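Local coordinates for protein alkylpurine DNA glycosylase AlkC (Pseudomonas fluorescens, PDB 5VHV) that probably excises alkylated purine bases from damaged DNA, without flipping the nucleotide out, as a glycosylase that starts base excision repair, at residues A106-T111 / Q136-D141; H145-A150 / D179-D184; S19-T22 / A27-A30. All coordinates share one frame; numbering follows the deposited sequence.

Contact 1. Residues A106-T111 / Q136-D141; sequences ALKYFT and QAWSQD
Lys108 passes beside the indole of Trp138 and runs on to Asp141, joining helix 100-110 to the last part of helix 128-138 and to the type I turn from Trp138 to Asp141. Both helices belong to the HEAT-like helical solenoid of this DNA alkylation repair family. The lysine leaves its helix with CG anti to the backbone N (chi1 -179°) and stays extended from there, a course that takes its methylenes past the pyrrole corner of the indole: CB lies 4.0 Å and CD 3.9 Å from Trp138 NE1. They approach the ring at a slant, neither squarely over its face nor in its plane. At the far end of the indole, Leu107 CB packs 4.2 Å from Trp138 CH2, while the leucine also packs on Pro89 and Val92 on one neighbouring helix and Ile120 on another. Trp138 turns its CG anti to its own carbonyl carbon (chi1 -73°), which sends the indole across to helix 100-110; Val146 and Leu149 of helix 144-152 pack against it as well. Beyond the ring, the ammonium group meets the aspartate from the opposite direction. Asp141 OD2 accepts the backbone N of Asn143, and the lysine uses the other oxygen: Lys108 NZ donates to Asp141 OD1 over 3.0 Å, arriving on its syn side 22° out of the carboxylate plane.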
loop_
_atom_site.group_PDB
_atom_site.type_symbol
_atom_site.label_atom_id
_atom_site.label_comp_id
_atom_site.label_asym_id
_atom_site.label_seq_id
_atom_site.Cartn_x
_atom_site.Cartn_y
_atom_site.Cartn_z
ATOM N N ALA A 106 20.201 -7.738 -12.530
ATOM C CA ALA A 106 19.421 -8.870 -12.038
ATOM C C ALA A 106 18.080 -8.434 -11.452
ATOM O O ALA A 106 17.056 -9.092 -11.681
ATOM C CB ALA A 106 20.223 -9.659 -10.996
ATOM N N LEU A 107 18.058 -7.355 -10.666
ATOM C CA LEU A 107 16.787 -6.913 -10.093
ATOM C C LEU A 107 15.842 -6.452 -11.191
ATOM O O LEU A 107 14.629 -6.702 -11.135
ATOM C CB LEU A 107 17.008 -5.787 -9.073
ATOM C CG LEU A 107 17.769 -6.146 -7.793
ATOM C CD1 LEU A 107 17.878 -4.908 -6.863
ATOM C CD2 LEU A 107 17.141 -7.306 -7.058
ATOM N N LYS A 108 16.385 -5.794 -12.214
ATOM C CA LYS A 108 15.526 -5.321 -13.294
ATOM C C LYS A 108 14.902 -6.501 -14.030
ATOM O O LYS A 108 13.743 -6.442 -14.463
ATOM C CB LYS A 108 16.329 -4.464 -14.267
ATOM C CG LYS A 108 15.507 -3.901 -15.412
ATOM C CD LYS A 108 16.391 -3.223 -16.462
ATOM C CE LYS A 108 15.535 -2.787 -17.634
ATOM N NZ LYS A 108 16.309 -2.039 -18.669
ATOM N N TYR A 109 15.668 -7.573 -14.188
ATOM C CA TYR A 109 15.158 -8.790 -14.817
ATOM C C TYR A 109 14.148 -9.503 -13.918
ATOM O O TYR A 109 13.049 -9.862 -14.359
ATOM C CB TYR A 109 16.328 -9.714 -15.136
ATOM C CG TYR A 109 15.924 -11.098 -15.597
ATOM C CD1 TYR A 109 15.530 -11.322 -16.903
ATOM C CD2 TYR A 109 15.931 -12.175 -14.715
ATOM C CE1 TYR A 109 15.170 -12.607 -17.343
ATOM C CE2 TYR A 109 15.572 -13.451 -15.138
ATOM C CZ TYR A 109 15.212 -13.657 -16.452
ATOM O OH TYR A 109 14.839 -14.926 -16.874
ATOM N N PHE A 110 14.514 -9.740 -12.658
ATOM C CA PHE A 110 13.645 -10.499 -11.746
ATOM C C PHE A 110 12.336 -9.782 -11.417
ATOM O O PHE A 110 11.336 -10.444 -11.106
ATOM C CB PHE A 110 14.378 -10.807 -10.435
ATOM C CG PHE A 110 15.471 -11.855 -10.544
ATOM C CD1 PHE A 110 15.302 -13.005 -11.307
ATOM C CD2 PHE A 110 16.653 -11.698 -9.829
ATOM C CE1 PHE A 110 16.316 -13.959 -11.382
ATOM C CE2 PHE A 110 17.668 -12.663 -9.880
ATOM C CZ PHE A 110 17.506 -13.781 -10.666
ATOM N N THR A 111 12.312 -8.444 -11.445
ATOM C CA THR A 111 11.141 -7.736 -10.943
ATOM C C THR A 111 9.893 -8.025 -11.784
ATOM O O THR A 111 8.774 -7.946 -11.256
ATOM C CB THR A 111 11.419 -6.223 -10.858
ATOM O OG1 THR A 111 10.530 -5.626 -9.903
ATOM C CG2 THR A 111 11.259 -5.524 -12.197
ATOM N N GLN A 136 16.161 6.249 -11.198
ATOM C CA GLN A 136 15.787 7.304 -12.126
ATOM C C GLN A 136 15.785 6.797 -13.559
ATOM O O GLN A 136 14.873 7.107 -14.333
ATOM C CB GLN A 136 16.733 8.495 -11.953
ATOM C CG GLN A 136 16.501 9.191 -10.617
ATOM C CD GLN A 136 17.578 10.182 -10.287
ATOM O OE1 GLN A 136 18.701 10.100 -10.803
ATOM N NE2 GLN A 136 17.253 11.133 -9.420
ATOM N N ALA A 137 16.781 5.998 -13.939
ATOM C CA ALA A 137 16.744 5.411 -15.274
ATOM C C ALA A 137 15.545 4.474 -15.410
ATOM O O ALA A 137 14.840 4.492 -16.429
ATOM C CB ALA A 137 18.052 4.675 -15.571
ATOM N N TRP A 138 15.263 3.687 -14.368
ATOM C CA TRP A 138 14.151 2.747 -14.438
ATOM C C TRP A 138 12.816 3.457 -14.601
ATOM O O TRP A 138 11.886 2.896 -15.188
ATOM C CB TRP A 138 14.118 1.875 -13.186
ATOM C CG TRP A 138 15.218 0.839 -13.131
ATOM C CD1 TRP A 138 16.050 0.456 -14.149
ATOM C CD2 TRP A 138 15.573 0.047 -12.001
ATOM N NE1 TRP A 138 16.899 -0.535 -13.714
ATOM C CE2 TRP A 138 16.611 -0.819 -12.403
ATOM C CE3 TRP A 138 15.095 -0.035 -10.689
ATOM C CZ2 TRP A 138 17.219 -1.707 -11.523
ATOM C CZ3 TRP A 138 15.688 -0.930 -9.820
ATOM C CH2 TRP A 138 16.729 -1.770 -10.256
ATOM N N SER A 139 12.686 4.672 -14.072
ATOM C CA SER A 139 11.428 5.396 -14.195
ATOM C C SER A 139 11.120 5.785 -15.633
ATOM O O SER A 139 9.981 6.175 -15.921
ATOM C CB SER A 139 11.446 6.644 -13.307
ATOM O OG SER A 139 12.203 7.713 -13.881
ATOM N N GLN A 140 12.105 5.700 -16.524
ATOM C CA GLN A 140 11.947 5.991 -17.934
ATOM C C GLN A 140 11.985 4.732 -18.790
ATOM O O GLN A 140 12.018 4.827 -20.015
ATOM C CB GLN A 140 13.031 6.983 -18.351
ATOM C CG GLN A 140 12.990 8.256 -17.516
ATOM C CD GLN A 140 14.282 9.030 -17.592
ATOM O OE1 GLN A 140 15.172 8.899 -16.746
ATOM N NE2 GLN A 140 14.395 9.833 -18.619
ATOM N N ASP A 141 11.918 3.558 -18.173
ATOM C CA ASP A 141 11.979 2.296 -18.902
ATOM C C ASP A 141 10.698 2.050 -19.694
ATOM O O ASP A 141 9.614 2.492 -19.307
ATOM C CB ASP A 141 12.182 1.144 -17.915
ATOM C CG ASP A 141 12.747 -0.092 -18.571
ATOM O OD1 ASP A 141 13.979 -0.129 -18.735
ATOM O OD2 ASP A 141 11.977 -1.021 -18.932
#

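Contact 2. Residues H145-A150 / D179-D184; sequences HVRRLA and DHLKAD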
loop_
_atom_site.group_PDB
_atom_site.type_symbol
_atom_site.label_atom_id
_atom_site.label_comp_id
_atom_site.label_asym_id
_atom_site.label_seq_id
_atom_site.Cartn_x
_atom_site.Cartn_y
_atom_site.Cartn_z
ATOM N N HIS A 145 6.563 -2.792 -15.448
ATOM C CA HIS A 145 7.044 -3.379 -14.194
ATOM C C HIS A 145 8.283 -2.675 -13.682
ATOM O O HIS A 145 8.464 -2.530 -12.462
ATOM C CB HIS A 145 7.363 -4.864 -14.369
ATOM C CG HIS A 145 6.168 -5.691 -14.673
ATOM N ND1 HIS A 145 5.346 -6.185 -13.685
ATOM C CD2 HIS A 145 5.653 -6.120 -15.848
ATOM C CE1 HIS A 145 4.367 -6.875 -14.240
ATOM N NE2 HIS A 145 4.522 -6.842 -15.552
ATOM N N VAL A 146 9.136 -2.219 -14.592
ATOM C CA VAL A 146 10.365 -1.555 -14.183
ATOM C C VAL A 146 10.071 -0.132 -13.705
ATOM O O VAL A 146 10.624 0.328 -12.703
ATOM C CB VAL A 146 11.367 -1.609 -15.356
ATOM C CG1 VAL A 146 12.662 -0.825 -15.054
ATOM C CG2 VAL A 146 11.675 -3.083 -15.698
ATOM N N ARG A 147 9.165 0.575 -14.378
ATOM C CA ARG A 147 8.771 1.899 -13.910
ATOM C C ARG A 147 8.100 1.812 -12.552
ATOM O O ARG A 147 8.350 2.645 -11.668
ATOM C CB ARG A 147 7.839 2.565 -14.915
ATOM C CG ARG A 147 8.502 2.827 -16.284
ATOM C CD ARG A 147 7.758 3.866 -17.094
ATOM N NE ARG A 147 6.329 3.568 -17.312
ATOM C CZ ARG A 147 5.876 2.665 -18.181
ATOM N NH1 ARG A 147 6.718 1.939 -18.911
ATOM N NH2 ARG A 147 4.570 2.487 -18.314
ATOM N N ARG A 148 7.252 0.803 -12.360
ATOM C CA ARG A 148 6.567 0.655 -11.082
ATOM C C ARG A 148 7.554 0.410 -9.949
ATOM O O ARG A 148 7.400 0.952 -8.844
ATOM C CB ARG A 148 5.528 -0.469 -11.194
ATOM C CG ARG A 148 4.603 -0.609 -9.982
ATOM C CD ARG A 148 5.174 -1.527 -8.895
ATOM N NE ARG A 148 4.140 -1.826 -7.903
ATOM C CZ ARG A 148 4.292 -2.625 -6.852
ATOM N NH1 ARG A 148 5.460 -3.239 -6.634
ATOM N NH2 ARG A 148 3.256 -2.820 -6.028
ATOM N N LEU A 149 8.585 -0.399 -10.203
ATOM C CA LEU A 149 9.639 -0.606 -9.216
ATOM C C LEU A 149 10.289 0.717 -8.801
ATOM O O LEU A 149 10.606 0.925 -7.620
ATOM C CB LEU A 149 10.685 -1.561 -9.790
ATOM C CG LEU A 149 11.949 -1.847 -8.987
ATOM C CD1 LEU A 149 11.563 -2.457 -7.624
ATOM C CD2 LEU A 149 12.876 -2.803 -9.744
ATOM N N ALA A 150 10.545 1.600 -9.768
ATOM C CA ALA A 150 11.201 2.876 -9.473
ATOM C C ALA A 150 10.416 3.687 -8.441
ATOM O O ALA A 150 11.001 4.282 -7.526
ATOM C CB ALA A 150 11.376 3.671 -10.774
ATOM N N ASP A 179 7.609 12.742 -10.897
ATOM C CA ASP A 179 7.193 13.664 -11.949
ATOM C C ASP A 179 7.146 12.970 -13.302
ATOM O O ASP A 179 6.243 13.241 -14.109
ATOM C CB ASP A 179 8.137 14.875 -11.999
ATOM C CG ASP A 179 7.704 15.917 -13.026
ATOM O OD1 ASP A 179 6.568 16.426 -12.916
ATOM O OD2 ASP A 179 8.516 16.215 -13.928
ATOM N N HIS A 180 8.122 12.093 -13.582
ATOM C CA HIS A 180 8.132 11.373 -14.848
ATOM C C HIS A 180 6.910 10.477 -14.987
ATOM O O HIS A 180 6.507 10.155 -16.109
ATOM C CB HIS A 180 9.371 10.496 -14.998
ATOM C CG HIS A 180 10.652 11.247 -15.188
ATOM N ND1 HIS A 180 11.856 10.792 -14.689
ATOM C CD2 HIS A 180 10.929 12.396 -15.848
ATOM C CE1 HIS A 180 12.816 11.639 -15.017
ATOM N NE2 HIS A 180 12.281 12.620 -15.722
ATOM N N LEU A 181 6.331 10.037 -13.867
ATOM C CA LEU A 181 5.297 9.010 -13.881
ATOM C C LEU A 181 3.890 9.557 -13.617
ATOM O O LEU A 181 2.937 8.768 -13.558
ATOM C CB LEU A 181 5.654 7.927 -12.848
ATOM C CG LEU A 181 7.004 7.220 -13.045
ATOM C CD1 LEU A 181 7.304 6.229 -11.891
ATOM C CD2 LEU A 181 7.061 6.479 -14.369
ATOM N N LYS A 182 3.724 10.886 -13.488
ATOM C CA LYS A 182 2.465 11.470 -13.009
ATOM C C LYS A 182 1.345 11.392 -14.037
ATOM O O LYS A 182 0.208 11.768 -13.718
ATOM C CB LYS A 182 2.657 12.934 -12.619
ATOM C CG LYS A 182 2.876 13.891 -13.797
ATOM C CD LYS A 182 3.154 15.297 -13.278
ATOM C CE LYS A 182 3.472 16.275 -14.387
ATOM N NZ LYS A 182 4.787 15.989 -15.015
ATOM N N ALA A 183 1.644 10.956 -15.262
ATOM C CA ALA A 183 0.611 10.692 -16.259
ATOM C C ALA A 183 0.842 9.342 -16.919
ATOM O O ALA A 183 0.525 9.161 -18.093
ATOM C CB ALA A 183 0.558 11.802 -17.311
ATOM N N ASP A 184 1.380 8.380 -16.168
ATOM C CA ASP A 184 1.772 7.107 -16.759
ATOM C C ASP A 184 0.553 6.378 -17.308
ATOM O O ASP A 184 -0.535 6.421 -16.723
ATOM C CB ASP A 184 2.482 6.238 -15.725
ATOM C CG ASP A 184 3.356 5.184 -16.365
ATOM O OD1 ASP A 184 2.813 4.145 -16.794
ATOM O OD2 ASP A 184 4.581 5.418 -16.466
#
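Arg147 grips Asp184 side-on with two nitrogens while its aliphatic part rests on Leu181, linking helix 144-152 to the end of helix 175-181 and the turn behind it, within the HEAT-like solenoid. Arg147 NE donates to Asp184 OD2 over 2.7 Å. The second bond, Arg147 NH2 to Asp184 OD1 at 2.9 Å, is almost straight at 176°. Each oxygen uses its syn lone pair, and the two flat groups are nearly coplanar, 20° apart. A bend at chi3 (-55°) swings the guanidinium round so that this NE edge faces the carboxylate. Leu181 packs beside the bend: its CD2 lies 3.8 Å from Arg147 CD, and its CD1 3.7 Å from Arg147 O on the helix backbone. The third nitrogen, NH1, donates to Asp141 O, and Asp184 OD1 also accepts the backbone N of Ser186; Val189 of helix 187-201 packs on both charged side chains. An alanine in place of Arg147 would probably leave the buried Asp184 carboxylate without its countercharge and open a gap beside Leu181 CD2. The neighbouring Arg148 instead forms a salt bridge with a phosphate of the bound DNA. With bonds on all three of its nitrogens, the Arg147 guanidinium is likely to be fixed in rotation, its charge probably balanced by Asp184, tying helix 144-152 to the turn after helix 175-181.

Contact 3. Residues S19-T22 / A27-A30; sequences SEMT and AFDA
Met21 folds over one face of the Phe28 ring while Thr22 stands at the edge of that ring, a small apolar cluster round one phenylalanine at the loop joining helix 11-24 to helix 30-38. Followed outward, the methionine begins with its tightest touch: CB sits 3.5 Å from Phe28 CD2 and forms a CH-pi contact, 3.7 Å from the ring centroid. CG comes next, 4.1 Å from Phe28 CZ, lying more loosely above the rim. A turn at chi2 (-61°) lifts SD further above the face, 5.1 Å from the Phe28 centroid and 12° off the ring normal, a Met-aromatic contact made at a distance. A second bend, at chi3, tucks the terminal methyl down again, and CE ends 3.9 Å from Phe28 CD1, across the ring from where CB touches. Phe28 offers this face because its CG is anti to the backbone N (chi1 180°), which carries the ring from the connecting loop towards helix 11-24. Leu57 and Ile61 pack against both Met21 and Phe28. In the plane of the ring, Thr22 OG1 lies 3.8 Å from Phe28 CD2, and the methyl of Ala30 approaches the same hydroxyl. That hydroxyl donates to a water at 2.8 Å, and the water in turn donates to Phe28 O at 2.7 Å. Just beyond, Asp29 is the N-cap of helix 30-38, its OD1 accepting the backbone N of Gly32. The chemistry is thus divided: dispersion and weak CH-pi attraction hold the buried methionine to the ring, while one bridging water ties the hydroxyl of the first helix to the loop carbonyl and gives both polar groups a partner.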
loop_
_atom_site.group_PDB
_atom_site.type_symbol
_atom_site.label_atom_id
_atom_site.label_comp_id
_atom_site.label_asym_id
_atom_site.label_seq_id
_atom_site.Cartn_x
_atom_site.Cartn_y
_atom_site.Cartn_z
ATOM N N SER A 19 13.116 -29.200 -7.548
ATOM C CA SER A 19 13.017 -29.913 -8.819
ATOM C C SER A 19 13.346 -29.000 -9.993
ATOM O O SER A 19 14.033 -29.411 -10.942
ATOM C CB SER A 19 11.615 -30.505 -8.983
ATOM O OG SER A 19 11.326 -31.397 -7.923
ATOM N N GLU A 20 12.863 -27.761 -9.957
ATOM C CA GLU A 20 13.171 -26.844 -11.045
ATOM C C GLU A 20 14.634 -26.410 -11.003
ATOM O O GLU A 20 15.240 -26.181 -12.058
ATOM C CB GLU A 20 12.231 -25.644 -10.984
ATOM C CG GLU A 20 10.750 -26.017 -11.189
ATOM C CD GLU A 20 10.474 -26.749 -12.483
ATOM O OE1 GLU A 20 11.123 -26.455 -13.505
ATOM O OE2 GLU A 20 9.596 -27.634 -12.475
ATOM N N MET A 21 15.224 -26.326 -9.812
ATOM C CA MET A 21 16.661 -26.057 -9.733
ATOM C C MET A 21 17.463 -27.195 -10.352
ATOM O O MET A 21 18.460 -26.956 -11.047
ATOM C CB MET A 21 17.105 -25.849 -8.286
ATOM C CG MET A 21 17.022 -24.424 -7.779
ATOM S SD MET A 21 18.057 -23.250 -8.690
ATOM C CE MET A 21 19.646 -24.044 -8.737
ATOM N N THR A 22 17.077 -28.439 -10.067
ATOM C CA THR A 22 17.732 -29.580 -10.692
ATOM C C THR A 22 17.598 -29.518 -12.208
ATOM O O THR A 22 18.517 -29.915 -12.937
ATOM C CB THR A 22 17.140 -30.882 -10.137
ATOM O OG1 THR A 22 17.606 -31.075 -8.795
ATOM C CG2 THR A 22 17.528 -32.086 -10.988
ATOM N N ALA A 27 23.565 -30.976 -11.280
ATOM C CA ALA A 27 24.342 -31.344 -10.103
ATOM C C ALA A 27 23.844 -30.678 -8.818
ATOM O O ALA A 27 24.493 -30.796 -7.776
ATOM C CB ALA A 27 25.817 -30.997 -10.335
ATOM N N PHE A 28 22.697 -30.012 -8.858
ATOM C CA PHE A 28 22.171 -29.317 -7.684
ATOM C C PHE A 28 22.014 -30.268 -6.504
ATOM O O PHE A 28 21.484 -31.376 -6.639
ATOM C CB PHE A 28 20.814 -28.702 -8.032
ATOM C CG PHE A 28 20.142 -27.938 -6.880
ATOM C CD1 PHE A 28 20.771 -26.870 -6.248
ATOM C CD2 PHE A 28 18.860 -28.297 -6.455
ATOM C CE1 PHE A 28 20.140 -26.168 -5.197
ATOM C CE2 PHE A 28 18.224 -27.606 -5.411
ATOM C CZ PHE A 28 18.865 -26.538 -4.785
ATOM N N ASP A 29 22.433 -29.804 -5.325
ATOM C CA ASP A 29 22.297 -30.580 -4.090
ATOM C C ASP A 29 20.880 -30.383 -3.545
ATOM O O ASP A 29 20.637 -29.672 -2.573
ATOM C CB ASP A 29 23.366 -30.157 -3.088
ATOM C CG ASP A 29 23.307 -30.935 -1.779
ATOM O OD1 ASP A 29 22.565 -31.930 -1.685
ATOM O OD2 ASP A 29 24.007 -30.536 -0.822
ATOM N N ALA A 30 19.914 -31.038 -4.204
ATOM C CA ALA A 30 18.521 -30.857 -3.799
ATOM C C ALA A 30 18.287 -31.361 -2.381
ATOM O O ALA A 30 17.544 -30.743 -1.606
ATOM C CB ALA A 30 17.580 -31.575 -4.770
HETATM O O HOH W 1 20.112 -32.326 -8.703
#

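In the fold
Along the chain contact 3 comes first, then contact 1, then contact 2, each closing before the next opens. Contacts 1 and 2 are neighbours, with centres about 10 Å apart: helices 128-138 and 144-152 follow each other, and Arg147 NH1, His180 ND1, Leu181 and Leu149 of contact 2 all meet residues of contact 1. Together they join four helices of the DNA alkylation repair region; the nearest atom of contact 2 is about 3 Å from the bound DNA, where Arg148 meets a phosphate. Contact 3 lies near the N-terminal end of the solenoid, its centre about 29 Å from contact 1 and 37 Å from contact 2, touching neither. The C-terminal beta domain contributes to none of them.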